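Local coordinates for genome packaging NTPase B204 (PDB 4KFU), which probably hydrolyses ATP to power the packaging of viral DNA into the capsid, as a P-loop NTPase of the FtsK-HerA superfamily, at residues D5-G16 / V147-F157; I34-N42 / T97-H108. All blocks are in the same frame, centred on the assembly; numbering follows the deposited sequence. Where two conformers were deposited one is given.

Contact 1 of 2, residues D5-G16 / V147-F157; sequences DIVVLVGRKKSG and VYKQADLIIMF. With ACP (phosphomethylphosphonic acid adenylate ester), chain E.
Phe157 meets Ser15 because its CG stands anti to its carbonyl carbon (chi1 -67°), which turns the ring toward the loop that follows strand 6-10. Ser15 takes a different rotamer, OG between its backbone N and carbonyl carbon (chi1 61°); from there the hydroxyl donates to Arg12 O at 2.7 Å and lies over one face of the Phe157 ring, offset toward the rim. Ser15 N closes the type II turn on Arg12 O, and the hydroxyl adds a second bond there. Val10 O lies at the ring's edge, in its plane, and accepts from Phe157 N.

Behind this end the two strands run parallel, 13° apart, with Val7 to Val10 level with Leu153 to Met156. Both backbone polar atoms of Val8 are used: its N reaches Leu153 O, and Ile155 N comes to Val8 O at 2.7 Å, almost straight. Leu9 CD2 lies alongside Ile155 CD1 at 3.6 Å on the face covered by helix 17-31. On the other face the two methyls of Val8 part company, CG2 resting on Val147 CG1 at 3.6 Å and CG1 on Tyr148 CE1 at 3.7 Å. Beta-branched Val and Ile suit the extended backbone, and with Leu9 they suit the buried faces.

At the far end Asp152 OD2 accepts from Ile6 N (2.8 Å) through its anti lone pair. Its carboxylate stacks on that of Asp5, a closeness that Arg127, salt-bridged to both, probably makes tolerable. Back at the Phe157 end, Gly16 N donates to ACP O3A at 3.3 Å; its positive phi is one glycine adopts easily. A central parallel strand running into a phosphate-binding loop before a helix is the hallmark of the Walker A motif, or P-loop.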
loop_
_atom_site.group_PDB
_atom_site.type_symbol
_atom_site.label_atom_id
_atom_site.label_comp_id
_atom_site.label_asym_id
_atom_site.label_seq_id
_atom_site.Cartn_x
_atom_site.Cartn_y
_atom_site.Cartn_z
ATOM N N ASP A 5 7.911 6.215 4.194
ATOM C CA ASP A 5 7.828 4.851 4.719
ATOM C C ASP A 5 7.152 3.916 3.725
ATOM O O ASP A 5 6.333 4.344 2.909
ATOM C CB ASP A 5 7.039 4.804 6.027
ATOM C CG ASP A 5 7.885 5.148 7.232
ATOM O OD1 ASP A 5 9.128 5.219 7.088
ATOM O OD2 ASP A 5 7.308 5.343 8.322
ATOM N N ILE A 6 7.512 2.638 3.795
ATOM C CA ILE A 6 6.757 1.618 3.092
ATOM C C ILE A 6 5.762 1.052 4.112
ATOM O O ILE A 6 6.154 0.556 5.180
ATOM C CB ILE A 6 7.651 0.502 2.546
ATOM C CG1 ILE A 6 8.553 1.064 1.428
ATOM C CG2 ILE A 6 6.796 -0.624 1.996
ATOM C CD1 ILE A 6 9.682 0.139 0.975
ATOM N N VAL A 7 4.476 1.179 3.802
ATOM C CA VAL A 7 3.417 0.685 4.676
ATOM C C VAL A 7 2.644 -0.389 3.936
ATOM O O VAL A 7 2.261 -0.213 2.770
ATOM C CB VAL A 7 2.451 1.806 5.095
ATOM C CG1 VAL A 7 1.333 1.253 5.963
ATOM C CG2 VAL A 7 3.197 2.894 5.831
ATOM N N VAL A 8 2.422 -1.513 4.610
ATOM C CA VAL A 8 1.709 -2.621 3.998
ATOM C C VAL A 8 0.467 -2.938 4.815
ATOM O O VAL A 8 0.547 -3.155 6.036
ATOM C CB VAL A 8 2.607 -3.863 3.877
ATOM C CG1 VAL A 8 1.849 -5.007 3.206
ATOM C CG2 VAL A 8 3.879 -3.511 3.071
ATOM N N LEU A 9 -0.686 -2.931 4.149
ATOM C CA LEU A 9 -1.935 -3.272 4.819
ATOM C C LEU A 9 -2.432 -4.633 4.346
ATOM O O LEU A 9 -2.550 -4.885 3.140
ATOM C CB LEU A 9 -3.009 -2.231 4.525
ATOM C CG LEU A 9 -2.624 -0.759 4.545
ATOM C CD1 LEU A 9 -3.851 0.055 4.163
ATOM C CD2 LEU A 9 -2.114 -0.353 5.916
ATOM N N VAL A 10 -2.739 -5.507 5.299
ATOM C CA VAL A 10 -3.232 -6.843 4.982
ATOM C C VAL A 10 -4.564 -7.069 5.670
ATOM O O VAL A 10 -4.679 -6.905 6.890
ATOM C CB VAL A 10 -2.273 -7.931 5.454
ATOM C CG1 VAL A 10 -2.792 -9.306 5.009
ATOM C CG2 VAL A 10 -0.857 -7.663 4.911
ATOM N N GLY A 11 -5.572 -7.455 4.899
ATOM C CA GLY A 11 -6.875 -7.690 5.493
ATOM C C GLY A 11 -7.858 -8.315 4.531
ATOM O O GLY A 11 -7.868 -7.969 3.346
ATOM N N ARG A 12 -8.687 -9.231 5.042
ATOM C CA ARG A 12 -9.718 -9.876 4.228
ATOM C C ARG A 12 -10.659 -8.851 3.583
ATOM O O ARG A 12 -10.739 -7.694 4.024
ATOM C CB ARG A 12 -10.524 -10.867 5.084
ATOM N N LYS A 13 -11.336 -9.255 2.512
ATOM C CA LYS A 13 -12.346 -8.398 1.897
ATOM C C LYS A 13 -13.355 -7.950 2.957
ATOM O O LYS A 13 -13.830 -8.770 3.746
ATOM C CB LYS A 13 -13.060 -9.143 0.767
ATOM C CG LYS A 13 -14.179 -8.347 0.111
ATOM C CD LYS A 13 -14.737 -9.050 -1.131
ATOM C CE LYS A 13 -13.808 -8.884 -2.320
ATOM N NZ LYS A 13 -13.428 -7.455 -2.470
ATOM N N LYS A 14 -13.646 -6.649 2.975
ATOM C CA LYS A 14 -14.517 -6.013 3.963
ATOM C C LYS A 14 -13.906 -5.896 5.372
ATOM O O LYS A 14 -14.610 -5.539 6.317
ATOM C CB LYS A 14 -15.896 -6.694 4.039
ATOM C CG LYS A 14 -16.572 -6.933 2.699
ATOM C CD LYS A 14 -16.929 -5.630 1.986
ATOM C CE LYS A 14 -17.491 -5.910 0.587
ATOM N NZ LYS A 14 -18.076 -4.687 -0.038
ATOM N N SER A 15 -12.614 -6.188 5.514
ATOM C CA SER A 15 -11.924 -6.009 6.800
ATOM C C SER A 15 -11.825 -4.552 7.244
ATOM O O SER A 15 -11.787 -4.268 8.447
ATOM C CB SER A 15 -10.514 -6.604 6.768
ATOM O OG SER A 15 -9.718 -5.954 5.783
ATOM N N GLY A 16 -11.748 -3.633 6.281
ATOM C CA GLY A 16 -11.622 -2.225 6.600
ATOM C C GLY A 16 -10.302 -1.614 6.169
ATOM O O GLY A 16 -10.002 -0.478 6.531
ATOM N N VAL A 147 8.504 -7.972 0.261
ATOM C CA VAL A 147 7.677 -6.821 0.646
ATOM C C VAL A 147 7.596 -6.650 2.162
ATOM O O VAL A 147 7.711 -5.531 2.683
ATOM C CB VAL A 147 6.237 -6.911 0.068
ATOM C CG1 VAL A 147 5.345 -5.820 0.663
ATOM C CG2 VAL A 147 6.259 -6.802 -1.449
ATOM N N TYR A 148 7.407 -7.749 2.894
ATOM C CA TYR A 148 7.312 -7.621 4.346
ATOM C C TYR A 148 8.669 -7.366 4.993
ATOM O O TYR A 148 8.742 -6.679 6.009
ATOM C CB TYR A 148 6.606 -8.832 4.980
ATOM C CG TYR A 148 5.272 -9.113 4.340
ATOM C CD1 TYR A 148 4.197 -8.266 4.553
ATOM C CD2 TYR A 148 5.090 -10.209 3.497
ATOM C CE1 TYR A 148 2.958 -8.505 3.956
ATOM C CE2 TYR A 148 3.853 -10.450 2.880
ATOM C CZ TYR A 148 2.793 -9.587 3.132
ATOM O OH TYR A 148 1.563 -9.816 2.549
ATOM N N LYS A 149 9.736 -7.906 4.413
ATOM C CA LYS A 149 11.070 -7.665 4.951
ATOM C C LYS A 149 11.513 -6.211 4.738
ATOM O O LYS A 149 12.276 -5.654 5.536
ATOM C CB LYS A 149 12.081 -8.612 4.314
ATOM C CG LYS A 149 11.732 -10.101 4.428
ATOM C CD LYS A 149 11.460 -10.522 5.870
ATOM C CE LYS A 149 12.686 -10.360 6.736
ATOM N NZ LYS A 149 12.841 -11.510 7.679
ATOM N N GLN A 150 11.026 -5.593 3.666
ATOM C CA GLN A 150 11.418 -4.221 3.336
ATOM C C GLN A 150 10.484 -3.150 3.897
ATOM O O GLN A 150 10.793 -1.950 3.849
ATOM C CB GLN A 150 11.517 -4.055 1.812
ATOM C CG GLN A 150 12.646 -4.840 1.179
ATOM C CD GLN A 150 13.993 -4.530 1.807
ATOM O OE1 GLN A 150 14.645 -5.413 2.366
ATOM N NE2 GLN A 150 14.416 -3.271 1.721
ATOM N N ALA A 151 9.334 -3.562 4.408
ATOM C CA ALA A 151 8.357 -2.604 4.926
ATOM C C ALA A 151 8.880 -1.886 6.176
ATOM O O ALA A 151 9.781 -2.391 6.862
ATOM C CB ALA A 151 7.045 -3.315 5.223
ATOM N N ASP A 152 8.325 -0.710 6.468
ATOM C CA ASP A 152 8.596 -0.029 7.736
ATOM C C ASP A 152 7.460 -0.276 8.715
ATOM O O ASP A 152 7.669 -0.351 9.928
ATOM C CB ASP A 152 8.759 1.472 7.524
ATOM C CG ASP A 152 9.915 1.801 6.615
ATOM O OD1 ASP A 152 11.071 1.745 7.093
ATOM O OD2 ASP A 152 9.668 2.093 5.422
ATOM N N LEU A 153 6.254 -0.395 8.169
ATOM C CA LEU A 153 5.044 -0.617 8.956
ATOM C C LEU A 153 4.197 -1.680 8.284
ATOM O O LEU A 153 3.957 -1.628 7.076
ATOM C CB LEU A 153 4.224 0.667 9.061
ATOM C CG LEU A 153 4.757 1.780 9.968
ATOM C CD1 LEU A 153 3.752 2.916 10.060
ATOM C CD2 LEU A 153 5.076 1.248 11.358
ATOM N N ILE A 154 3.737 -2.655 9.058
ATOM C CA ILE A 154 2.817 -3.655 8.522
ATOM C C ILE A 154 1.555 -3.651 9.373
ATOM O O ILE A 154 1.615 -3.826 10.596
ATOM C CB ILE A 154 3.437 -5.064 8.482
ATOM C CG1 ILE A 154 4.767 -5.042 7.719
ATOM C CG2 ILE A 154 2.493 -6.044 7.831
ATOM C CD1 ILE A 154 5.575 -6.349 7.861
ATOM N N ILE A 155 0.417 -3.434 8.719
ATOM C CA ILE A 155 -0.864 -3.373 9.412
ATOM C C ILE A 155 -1.685 -4.608 9.057
ATOM O O ILE A 155 -1.797 -4.967 7.883
ATOM C CB ILE A 155 -1.631 -2.074 9.062
ATOM C CG1 ILE A 155 -0.879 -0.859 9.624
ATOM C CG2 ILE A 155 -3.061 -2.131 9.586
ATOM C CD1 ILE A 155 -1.534 0.470 9.354
ATOM N N MET A 156 -2.233 -5.278 10.073
ATOM C CA MET A 156 -2.977 -6.515 9.840
ATOM C C MET A 156 -4.325 -6.533 10.549
ATOM O O MET A 156 -4.428 -6.119 11.713
ATOM C CB MET A 156 -2.135 -7.722 10.290
ATOM C CG MET A 156 -0.934 -7.981 9.393
ATOM S SD MET A 156 0.291 -9.075 10.138
ATOM C CE MET A 156 1.048 -7.990 11.302
ATOM N N PHE A 157 -5.355 -7.003 9.843
ATOM C CA PHE A 157 -6.678 -7.228 10.453
ATOM C C PHE A 157 -6.811 -8.710 10.800
ATOM O O PHE A 157 -5.908 -9.497 10.530
ATOM C CB PHE A 157 -7.805 -6.796 9.508
ATOM C CG PHE A 157 -7.859 -5.303 9.273
ATOM C CD1 PHE A 157 -8.798 -4.515 9.925
ATOM C CD2 PHE A 157 -6.951 -4.683 8.423
ATOM C CE1 PHE A 157 -8.851 -3.121 9.719
ATOM C CE2 PHE A 157 -6.998 -3.282 8.205
ATOM C CZ PHE A 157 -7.946 -2.509 8.865
HETATM P PG ACP E . -12.700 -4.651 -0.910
HETATM O O1G ACP E . -12.116 -6.142 -0.991
HETATM O O2G ACP E . -11.529 -3.638 -1.327
HETATM O O3G ACP E . -13.864 -4.516 -1.824
HETATM P PB ACP E . -11.920 -3.801 1.883
HETATM O O1B ACP E . -10.957 -2.699 1.219
HETATM O O2B ACP E . -11.171 -4.990 2.329
HETATM C C3B ACP E . -13.265 -4.312 0.778
HETATM P PA ACP E . -13.192 -1.616 3.167
HETATM O O1A ACP E . -13.675 -1.289 1.773
HETATM O O2A ACP E . -12.136 -0.765 3.841
HETATM O O3A ACP E . -12.620 -3.129 3.182
HETATM O "O5'" ACP E . -14.450 -1.617 4.170
HETATM C "C5'" ACP E . -15.647 -2.359 3.950
HETATM C "C4'" ACP E . -16.759 -1.724 4.795
HETATM O "O4'" ACP E . -16.538 -1.834 6.207
HETATM C "C3'" ACP E . -16.893 -0.237 4.502
HETATM O "O3'" ACP E . -18.030 -0.010 3.658
HETATM C "C2'" ACP E . -17.140 0.428 5.834
HETATM O "O2'" ACP E . -18.499 0.847 5.828
HETATM C "C1'" ACP E . -16.936 -0.641 6.899
HETATM N N9 ACP E . -15.840 -0.168 7.785
HETATM C C8 ACP E . -14.523 -0.361 7.572
HETATM N N7 ACP E . -13.778 0.198 8.566
HETATM C C5 ACP E . -14.629 0.776 9.432
HETATM C C6 ACP E . -14.510 1.535 10.698
HETATM N N6 ACP E . -13.313 1.819 11.258
HETATM N N1 ACP E . -15.656 1.958 11.280
HETATM C C2 ACP E . -16.864 1.696 10.742
HETATM N N3 ACP E . -17.045 1.009 9.599
HETATM C C4 ACP E . -15.983 0.529 8.909
HETATM O O HOH W 1 -4.356 -9.909 8.139
#

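Contact 2 of 2, residues I34-N42 / T97-H108; sequences ISYIIDDHN and TTVLIIDEAYYH. With ZN (zinc ion), chain L.
Metal bonds tie Asp39 and His41 to His108. The zinc ion is held by both oxygens of Asp39, by His41 NE2 at 2.1 Å and by His108 NE2 at 2.0 Å; Asp73 completes the site. Asp39 has CG anti to its backbone N (chi1 176°), which lets both oxygens reach the metal, the carboxylate nearly coplanar with the His108 ring. Carboxylate and imidazole are both well suited to zinc.

Among the polar side chains, Glu104 OE1 takes two bonds from His41, one from N and one from ND1 at 3.2 Å. The second lies in the imidazole plane and uses the anti lone pair, the carboxylate standing almost perpendicular to the ring (89°). ND1 also makes a weak bond to Asp103 O, so its proton is shared. Glu104 is thus a second-shell residue that helps fix the rotation of a zinc ligand.

The aromatic contact is that of Tyr107 CD2, which lies over one face of the His41 ring toward the rim, 3.6 Å from His41 CG, the two rings meeting obliquely.

Backbone bonds join the strands in parallel register: Ile37 N and O pair with Val99 O and Ile101 N, and Asp39 N meets Ile101 O at 2.7 Å.

Apolar contacts fill both faces. Ile38 and Ile101 lie side by side, whereas Leu100 CD1 turns back against Ile37 CB at 3.8 Å.

Strand 35-40 is flanked by strand 68-72 and strand 98-102 by strand 131-137. Helix 78-95 packs on the face of Ile37 and Ile102, while helix 17-31 covers that of Tyr36 and Val99.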
loop_
_atom_site.group_PDB
_atom_site.type_symbol
_atom_site.label_atom_id
_atom_site.label_comp_id
_atom_site.label_asym_id
_atom_site.label_seq_id
_atom_site.Cartn_x
_atom_site.Cartn_y
_atom_site.Cartn_z
ATOM N N ILE A 34 1.106 16.588 1.760
ATOM C CA ILE A 34 1.879 15.546 1.082
ATOM C C ILE A 34 1.080 14.983 -0.097
ATOM O O ILE A 34 -0.058 14.532 0.070
ATOM C CB ILE A 34 2.268 14.418 2.061
ATOM C CG1 ILE A 34 3.264 14.946 3.098
ATOM C CG2 ILE A 34 2.863 13.232 1.311
ATOM C CD1 ILE A 34 3.320 14.127 4.376
ATOM N N SER A 35 1.683 15.005 -1.283
ATOM C CA SER A 35 1.002 14.563 -2.493
ATOM C C SER A 35 0.880 13.040 -2.551
ATOM O O SER A 35 1.630 12.316 -1.896
ATOM C CB SER A 35 1.751 15.055 -3.735
ATOM O OG SER A 35 3.011 14.421 -3.848
ATOM N N TYR A 36 -0.080 12.555 -3.331
ATOM C CA TYR A 36 -0.187 11.121 -3.546
ATOM C C TYR A 36 -0.649 10.748 -4.948
ATOM O O TYR A 36 -1.334 11.525 -5.637
ATOM C CB TYR A 36 -1.057 10.445 -2.471
ATOM C CG TYR A 36 -2.473 10.977 -2.363
ATOM C CD1 TYR A 36 -3.428 10.681 -3.333
ATOM C CD2 TYR A 36 -2.866 11.743 -1.274
ATOM C CE1 TYR A 36 -4.723 11.155 -3.233
ATOM C CE2 TYR A 36 -4.159 12.221 -1.167
ATOM C CZ TYR A 36 -5.080 11.923 -2.152
ATOM O OH TYR A 36 -6.374 12.383 -2.050
ATOM N N ILE A 37 -0.245 9.550 -5.356
ATOM C CA ILE A 37 -0.654 8.937 -6.607
ATOM C C ILE A 37 -1.318 7.609 -6.257
ATOM O O ILE A 37 -0.707 6.767 -5.568
ATOM C CB ILE A 37 0.571 8.651 -7.508
ATOM C CG1 ILE A 37 1.394 9.924 -7.720
ATOM C CG2 ILE A 37 0.139 8.045 -8.836
ATOM C CD1 ILE A 37 2.748 9.677 -8.361
ATOM N N ILE A 38 -2.557 7.405 -6.708
ATOM C CA ILE A 38 -3.233 6.135 -6.439
ATOM C C ILE A 38 -3.340 5.239 -7.673
ATOM O O ILE A 38 -3.972 5.611 -8.679
ATOM C CB ILE A 38 -4.658 6.353 -5.877
ATOM C CG1 ILE A 38 -4.623 7.291 -4.664
ATOM C CG2 ILE A 38 -5.295 5.019 -5.524
ATOM C CD1 ILE A 38 -6.015 7.653 -4.127
ATOM N N ASP A 39 -2.734 4.055 -7.581
ATOM C CA ASP A 39 -2.836 3.013 -8.605
ATOM C C ASP A 39 -4.069 2.176 -8.273
ATOM O O ASP A 39 -4.042 1.345 -7.356
ATOM C CB ASP A 39 -1.548 2.172 -8.599
ATOM C CG ASP A 39 -1.586 0.981 -9.559
ATOM O OD1 ASP A 39 -2.405 0.954 -10.495
ATOM O OD2 ASP A 39 -0.776 0.039 -9.377
ATOM N N ASP A 40 -5.151 2.416 -9.016
ATOM C CA ASP A 40 -6.494 1.880 -8.715
ATOM C C ASP A 40 -6.877 0.772 -9.705
ATOM O O ASP A 40 -6.813 0.965 -10.927
ATOM C CB ASP A 40 -7.506 3.034 -8.805
ATOM C CG ASP A 40 -8.876 2.704 -8.191
ATOM O OD1 ASP A 40 -9.223 1.514 -8.011
ATOM O OD2 ASP A 40 -9.625 3.662 -7.905
ATOM N N HIS A 41 -7.285 -0.384 -9.193
ATOM C CA HIS A 41 -7.606 -1.515 -10.060
ATOM C C HIS A 41 -9.091 -1.869 -10.090
ATOM O O HIS A 41 -9.510 -2.753 -10.843
ATOM C CB HIS A 41 -6.777 -2.737 -9.645
ATOM C CG HIS A 41 -5.304 -2.458 -9.588
ATOM N ND1 HIS A 41 -4.655 -2.127 -8.416
ATOM C CD2 HIS A 41 -4.372 -2.412 -10.564
ATOM C CE1 HIS A 41 -3.373 -1.920 -8.673
ATOM N NE2 HIS A 41 -3.177 -2.077 -9.973
ATOM N N ASN A 42 -9.880 -1.163 -9.287
ATOM C CA ASN A 42 -11.290 -1.505 -9.094
ATOM C C ASN A 42 -12.260 -0.534 -9.756
ATOM O O ASN A 42 -12.409 0.609 -9.303
ATOM C CB ASN A 42 -11.616 -1.572 -7.602
ATOM C CG ASN A 42 -11.136 -2.846 -6.957
ATOM O OD1 ASN A 42 -10.488 -3.677 -7.597
ATOM N ND2 ASN A 42 -11.447 -3.012 -5.671
ATOM N N THR A 97 8.432 14.851 -1.663
ATOM C CA THR A 97 8.129 13.481 -1.228
ATOM C C THR A 97 6.656 13.109 -1.398
ATOM O O THR A 97 5.760 13.787 -0.896
ATOM C CB THR A 97 8.590 13.196 0.218
ATOM O OG1 THR A 97 9.982 13.503 0.339
ATOM C CG2 THR A 97 8.391 11.718 0.557
ATOM N N THR A 98 6.421 12.032 -2.137
ATOM C CA THR A 98 5.074 11.631 -2.528
ATOM C C THR A 98 4.808 10.193 -2.073
ATOM O O THR A 98 5.720 9.367 -2.061
ATOM C CB THR A 98 4.929 11.715 -4.076
ATOM O OG1 THR A 98 5.073 13.079 -4.499
ATOM C CG2 THR A 98 3.579 11.179 -4.551
ATOM N N VAL A 99 3.572 9.896 -1.683
ATOM C CA VAL A 99 3.189 8.515 -1.434
ATOM C C VAL A 99 2.477 7.866 -2.626
ATOM O O VAL A 99 1.439 8.356 -3.098
ATOM C CB VAL A 99 2.306 8.396 -0.188
ATOM C CG1 VAL A 99 1.997 6.941 0.060
ATOM C CG2 VAL A 99 3.030 9.002 1.010
ATOM N N LEU A 100 3.054 6.774 -3.123
ATOM C CA LEU A 100 2.404 5.962 -4.145
ATOM C C LEU A 100 1.521 4.910 -3.457
ATOM O O LEU A 100 2.031 4.014 -2.777
ATOM C CB LEU A 100 3.451 5.275 -5.028
ATOM C CG LEU A 100 2.912 4.368 -6.136
ATOM C CD1 LEU A 100 1.907 5.128 -7.044
ATOM C CD2 LEU A 100 4.048 3.734 -6.974
ATOM N N ILE A 101 0.207 5.032 -3.633
ATOM C CA ILE A 101 -0.765 4.129 -3.027
ATOM C C ILE A 101 -1.264 3.087 -4.014
ATOM O O ILE A 101 -1.810 3.415 -5.074
ATOM C CB ILE A 101 -1.984 4.904 -2.492
ATOM C CG1 ILE A 101 -1.527 6.067 -1.604
ATOM C CG2 ILE A 101 -2.934 3.965 -1.738
ATOM C CD1 ILE A 101 -2.675 6.812 -0.906
ATOM N N ILE A 102 -1.077 1.821 -3.657
ATOM C CA ILE A 102 -1.409 0.719 -4.546
ATOM C C ILE A 102 -2.388 -0.218 -3.875
ATOM O O ILE A 102 -1.997 -1.080 -3.081
ATOM C CB ILE A 102 -0.160 -0.070 -4.961
ATOM C CG1 ILE A 102 0.941 0.895 -5.404
ATOM C CG2 ILE A 102 -0.483 -1.058 -6.108
ATOM C CD1 ILE A 102 2.056 0.224 -6.136
ATOM N N ASP A 103 -3.672 -0.042 -4.173
ATOM C CA ASP A 103 -4.671 -0.983 -3.663
ATOM C C ASP A 103 -4.647 -2.214 -4.557
ATOM O O ASP A 103 -4.220 -2.131 -5.723
ATOM C CB ASP A 103 -6.060 -0.352 -3.587
ATOM C CG ASP A 103 -6.794 -0.715 -2.286
ATOM O OD1 ASP A 103 -6.538 -1.822 -1.745
ATOM O OD2 ASP A 103 -7.616 0.104 -1.800
ATOM N N GLU A 104 -5.043 -3.362 -4.009
ATOM C CA GLU A 104 -4.920 -4.636 -4.724
ATOM C C GLU A 104 -3.487 -4.843 -5.238
ATOM O O GLU A 104 -3.274 -5.144 -6.421
ATOM C CB GLU A 104 -5.929 -4.704 -5.884
ATOM C CG GLU A 104 -7.391 -4.381 -5.490
ATOM C CD GLU A 104 -7.767 -2.891 -5.634
ATOM O OE1 GLU A 104 -7.111 -2.152 -6.416
ATOM O OE2 GLU A 104 -8.735 -2.451 -4.962
ATOM N N ALA A 105 -2.506 -4.679 -4.351
ATOM C CA ALA A 105 -1.101 -4.694 -4.758
ATOM C C ALA A 105 -0.589 -6.028 -5.293
ATOM O O ALA A 105 0.535 -6.091 -5.780
ATOM C CB ALA A 105 -0.192 -4.185 -3.635
ATOM N N TYR A 106 -1.385 -7.094 -5.205
ATOM C CA TYR A 106 -0.946 -8.388 -5.738
ATOM C C TYR A 106 -0.796 -8.373 -7.257
ATOM O O TYR A 106 -0.209 -9.286 -7.836
ATOM C CB TYR A 106 -1.884 -9.520 -5.312
ATOM C CG TYR A 106 -3.324 -9.289 -5.680
ATOM C CD1 TYR A 106 -3.799 -9.592 -6.955
ATOM C CD2 TYR A 106 -4.217 -8.765 -4.751
ATOM C CE1 TYR A 106 -5.132 -9.372 -7.293
ATOM C CE2 TYR A 106 -5.545 -8.543 -5.074
ATOM C CZ TYR A 106 -5.998 -8.847 -6.342
ATOM O OH TYR A 106 -7.324 -8.619 -6.643
ATOM N N TYR A 107 -1.342 -7.362 -7.920
ATOM C CA TYR A 107 -1.150 -7.285 -9.365
ATOM C C TYR A 107 0.299 -7.047 -9.742
ATOM O O TYR A 107 0.752 -7.529 -10.775
ATOM C CB TYR A 107 -2.025 -6.195 -9.974
ATOM C CG TYR A 107 -3.470 -6.584 -9.984
ATOM C CD1 TYR A 107 -3.906 -7.682 -10.725
ATOM C CD2 TYR A 107 -4.397 -5.881 -9.238
ATOM C CE1 TYR A 107 -5.245 -8.058 -10.724
ATOM C CE2 TYR A 107 -5.730 -6.244 -9.232
ATOM C CZ TYR A 107 -6.151 -7.332 -9.974
ATOM O OH TYR A 107 -7.487 -7.692 -9.958
ATOM N N HIS A 108 1.025 -6.314 -8.900
ATOM C CA HIS A 108 2.395 -5.895 -9.242
ATOM C C HIS A 108 3.461 -6.517 -8.350
ATOM O O HIS A 108 4.648 -6.511 -8.693
ATOM C CB HIS A 108 2.496 -4.369 -9.163
ATOM C CG HIS A 108 1.521 -3.658 -10.052
ATOM N ND1 HIS A 108 1.343 -4.011 -11.373
ATOM C CD2 HIS A 108 0.696 -2.618 -9.817
ATOM C CE1 HIS A 108 0.425 -3.221 -11.910
ATOM N NE2 HIS A 108 0.024 -2.366 -10.993
HETATM ZN ZN ZN L . -1.634 -1.213 -11.054
#

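Overall arrangement
Both contacts are parallel strand pairs of one sheet, their centres 13 Å apart and their nearest atoms about 6 Å apart. Strand 131-137 separates them, bonding to strand 6-10 on one side and lying beside strand 98-102 on the other. Contact 2 falls within the 130 residues between the segments of contact 1. Their C-terminal ends converge on the nucleotide: contact 1 supplies the phosphate-binding loop, while in contact 2 the side chain of Asp103 lies about 4 Å from a magnesium ion and bonds to Ser18. The Asn42 side chain comes about 4 Å from the nearest ACP atom. The zinc ion of contact 2 is a separate site, about 14 Å from that ligand's nearest atom.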